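Local coordinates for protein purine nucleoside phosphorylase YlmD (PDB 6T1B) that catalyses the phosphorolysis of adenosine, inosine and S-methyl-5'-thioadenosine to the free base and the corresponding (methylthio)ribose 1-phosphate, and also deaminates adenosine, at residues A[176-181]-A[238-243]. Residues are numbered along the deposited sequence; the frame is centred on the assembly and turned at random.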
ATOM      1  N   ILE A 176       7.652   2.331   2.773  1.00 12.58           N
ATOM      2  CA  ILE A 176       6.375   2.967   3.074  1.00 12.31           C
ATOM      3  C   ILE A 176       6.161   3.988   1.972  1.00 12.99           C
ATOM      4  O   ILE A 176       7.001   4.881   1.786  1.00 13.66           O
ATOM      5  CB  ILE A 176       6.402   3.594   4.469  1.00 14.06           C
ATOM      6  CG1 ILE A 176       6.433   2.488   5.523  1.00 15.68           C
ATOM      7  CG2 ILE A 176       5.218   4.516   4.685  1.00 17.10           C
ATOM      8  CD1 ILE A 176       6.786   2.967   6.896  1.00 16.45           C
ATOM      9  N   GLY A 177       5.102   3.820   1.198  1.00 12.86           N
ATOM     10  CA  GLY A 177       4.912   4.589  -0.010  1.00 14.07           C
ATOM     11  C   GLY A 177       4.135   5.870   0.188  1.00 13.32           C
ATOM     12  O   GLY A 177       3.790   6.247   1.318  1.00 13.76           O
ATOM     13  N   PRO A 178       3.871   6.567  -0.914  1.00 12.28           N
ATOM     14  CA  PRO A 178       3.104   7.820  -0.868  1.00 13.77           C
ATOM     15  C   PRO A 178       1.754   7.637  -0.191  1.00 12.95           C
ATOM     16  O   PRO A 178       1.036   6.671  -0.455  1.00 14.13           O
ATOM     17  CB  PRO A 178       2.948   8.182  -2.346  1.00 14.56           C
ATOM     18  CG  PRO A 178       4.147   7.570  -3.002  1.00 16.53           C
ATOM     19  CD  PRO A 178       4.336   6.258  -2.280  1.00 15.15           C
ATOM     20  N   ALA A 179       1.400   8.608   0.641  1.00 13.03           N
ATOM     21  CA  ALA A 179       0.204   8.551   1.467  1.00 13.24           C
ATOM     22  C   ALA A 179      -0.069   9.955   1.956  1.00 14.60           C
ATOM     23  O   ALA A 179       0.721  10.874   1.734  1.00 15.98           O
ATOM     24  CB  ALA A 179       0.387   7.580   2.632  1.00 13.79           C
ATOM     25  N   ILE A 180      -1.206  10.143   2.608  1.00 13.43           N
ATOM     26  CA  ILE A 180      -1.533  11.471   3.094  1.00 14.72           C
ATOM     27  C   ILE A 180      -0.603  11.812   4.253  1.00 15.64           C
ATOM     28  O   ILE A 180      -0.347  10.984   5.130  1.00 18.29           O
ATOM     29  CB  ILE A 180      -3.016  11.560   3.478  1.00 14.72           C
ATOM     30  CG1 ILE A 180      -3.426  13.009   3.675  1.00 18.02           C
ATOM     31  CG2 ILE A 180      -3.311  10.701   4.675  1.00 17.18           C
ATOM     32  CD1 ILE A 180      -4.908  13.184   3.868  1.00 20.69           C
ATOM     33  N   GLY A 181      -0.100  13.037   4.261  1.00 19.52           N
ATOM     34  CA  GLY A 181       0.800  13.485   5.296  1.00 19.88           C
ATOM     35  C   GLY A 181       0.084  14.248   6.387  1.00 21.12           C
ATOM     36  O   GLY A 181      -1.079  14.627   6.261  1.00 20.58           O
ATOM     37  N   TYR A 238      12.427   2.232   4.462  1.00 14.93           N
ATOM     38  CA  TYR A 238      12.525   3.386   3.584  1.00 15.64           C
ATOM     39  C   TYR A 238      11.162   4.046   3.536  1.00 15.53           C
ATOM     40  O   TYR A 238      10.156   3.353   3.389  1.00 16.43           O
ATOM     41  CB  TYR A 238      12.884   2.915   2.175  1.00 16.50           C
ATOM     42  CG  TYR A 238      14.229   2.217   2.074  1.00 18.04           C
ATOM     43  CD1 TYR A 238      14.381   0.905   2.492  1.00 19.52           C
ATOM     44  CD2 TYR A 238      15.339   2.873   1.556  1.00 21.75           C
ATOM     45  CE1 TYR A 238      15.617   0.255   2.406  1.00 22.76           C
ATOM     46  CE2 TYR A 238      16.569   2.231   1.454  1.00 23.64           C
ATOM     47  CZ  TYR A 238      16.691   0.924   1.882  1.00 20.76           C
ATOM     48  OH  TYR A 238      17.919   0.288   1.780  1.00 31.65           O
ATOM     49  N   VAL A 239      11.117   5.367   3.670  1.00 15.97           N
ATOM     50  CA  VAL A 239       9.839   6.079   3.767  1.00 14.80           C
ATOM     51  C   VAL A 239       9.784   7.139   2.675  1.00 16.20           C
ATOM     52  O   VAL A 239      10.630   8.037   2.628  1.00 19.39           O
ATOM     53  CB  VAL A 239       9.662   6.725   5.150  1.00 18.81           C
ATOM     54  CG1 VAL A 239       8.320   7.405   5.263  1.00 19.00           C
ATOM     55  CG2 VAL A 239       9.817   5.692   6.254  1.00 18.27           C
ATOM     56  N   SER A 240       8.779   7.055   1.809  1.00 14.81           N
ATOM     57  CA  SER A 240       8.533   8.116   0.842  1.00 14.51           C
ATOM     58  C   SER A 240       8.066   9.383   1.549  1.00 14.89           C
ATOM     59  O   SER A 240       7.252   9.324   2.476  1.00 17.68           O
ATOM     60  CB  SER A 240       7.432   7.679  -0.127  1.00 16.39           C
ATOM     61  OG  SER A 240       7.147   8.679  -1.088  1.00 16.60           O
ATOM     62  N   GLU A 241       8.536  10.534   1.075  1.00 17.17           N
ATOM     63  CA  GLU A 241       8.074  11.819   1.579  1.00 20.48           C
ATOM     64  C   GLU A 241       6.870  12.354   0.798  1.00 19.17           C
ATOM     65  O   GLU A 241       6.369  13.440   1.122  1.00 22.06           O
ATOM     66  CB  GLU A 241       9.193  12.867   1.528  1.00 23.24           C
ATOM     67  CG  GLU A 241      10.551  12.422   2.053  1.00 29.43           C
ATOM     68  CD  GLU A 241      10.678  12.523   3.554  1.00 68.14           C
ATOM     69  OE1 GLU A 241      11.825  12.515   4.052  1.00 89.36           O
ATOM     70  OE2 GLU A 241       9.635  12.606   4.235  1.00 84.69           O
ATOM     71  N   ARG A 242       6.411  11.641  -0.223  1.00 16.73           N
ATOM     72  CA  ARG A 242       5.346  12.159  -1.068  1.00 16.38           C
ATOM     73  C   ARG A 242       4.011  12.090  -0.340  1.00 17.83           C
ATOM     74  O   ARG A 242       3.641  11.043   0.218  1.00 16.02           O
ATOM     75  CB  ARG A 242       5.265  11.347  -2.357  1.00 18.70           C
ATOM     76  CG  ARG A 242       6.488  11.437  -3.228  1.00 20.24           C
ATOM     77  CD  ARG A 242       6.313  10.524  -4.414  1.00 20.07           C
ATOM     78  NE  ARG A 242       7.447  10.526  -5.329  1.00 21.49           N
ATOM     79  CZ  ARG A 242       7.598  11.365  -6.348  1.00 23.54           C
ATOM     80  NH1 ARG A 242       6.702  12.308  -6.579  1.00 25.35           N
ATOM     81  NH2 ARG A 242       8.669  11.261  -7.124  1.00 29.06           N
ATOM     82  N   CYS A 243       3.262  13.199  -0.396  1.00 17.86           N
ATOM     83  CA  CYS A 243       1.914  13.289   0.158  1.00 16.08           C
ATOM     84  C   CYS A 243       0.909  13.228  -0.988  1.00 17.87           C
ATOM     85  O   CYS A 243       0.984  14.038  -1.919  1.00 17.48           O
ATOM     86  CB  CYS A 243       1.715  14.623   0.899  1.00 18.28           C
ATOM     87  SG  CYS A 243       0.033  14.882   1.511  1.00 20.08           S
TER
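I176 bonds on both sides of V239: its N donates to Y238 O (2.8 Å) and its O accepts from S240 N in a nearly straight bond (175°). The I176 and V239 side chains lie alongside each other, CD1 to CG2. S240 runs from a CB set 3.4 Å from I176 O and against G177 C to an OG, anti to the backbone N (chi1 180°), that sits 3.7 Å from P178 CG. That OG accepts from R242 N, closing an ST turn, and also bonds D4. With an alanine here, R242 N and the D4 carboxylate would probably each lose this partner and the turn be less firmly held. Strand 237-239 is the edge of a mixed sheet, parallel to 173-176; past their ends 176-181 and 238-243 run on together to a zinc site, probably structural. P178 and R242 pack side by side, CB to CB at 3.9 Å, while the guanidinium group reaches on to F6 O and E247. A179 N bonds R242 O only weakly, and A179 O receives C243 CA in a CH...O contact (3.1 Å). C243 SG, a zinc ligand with C183, C184 and C246, accepts from G181 N at 3.3 Å, which probably tempers the thiolate's charge.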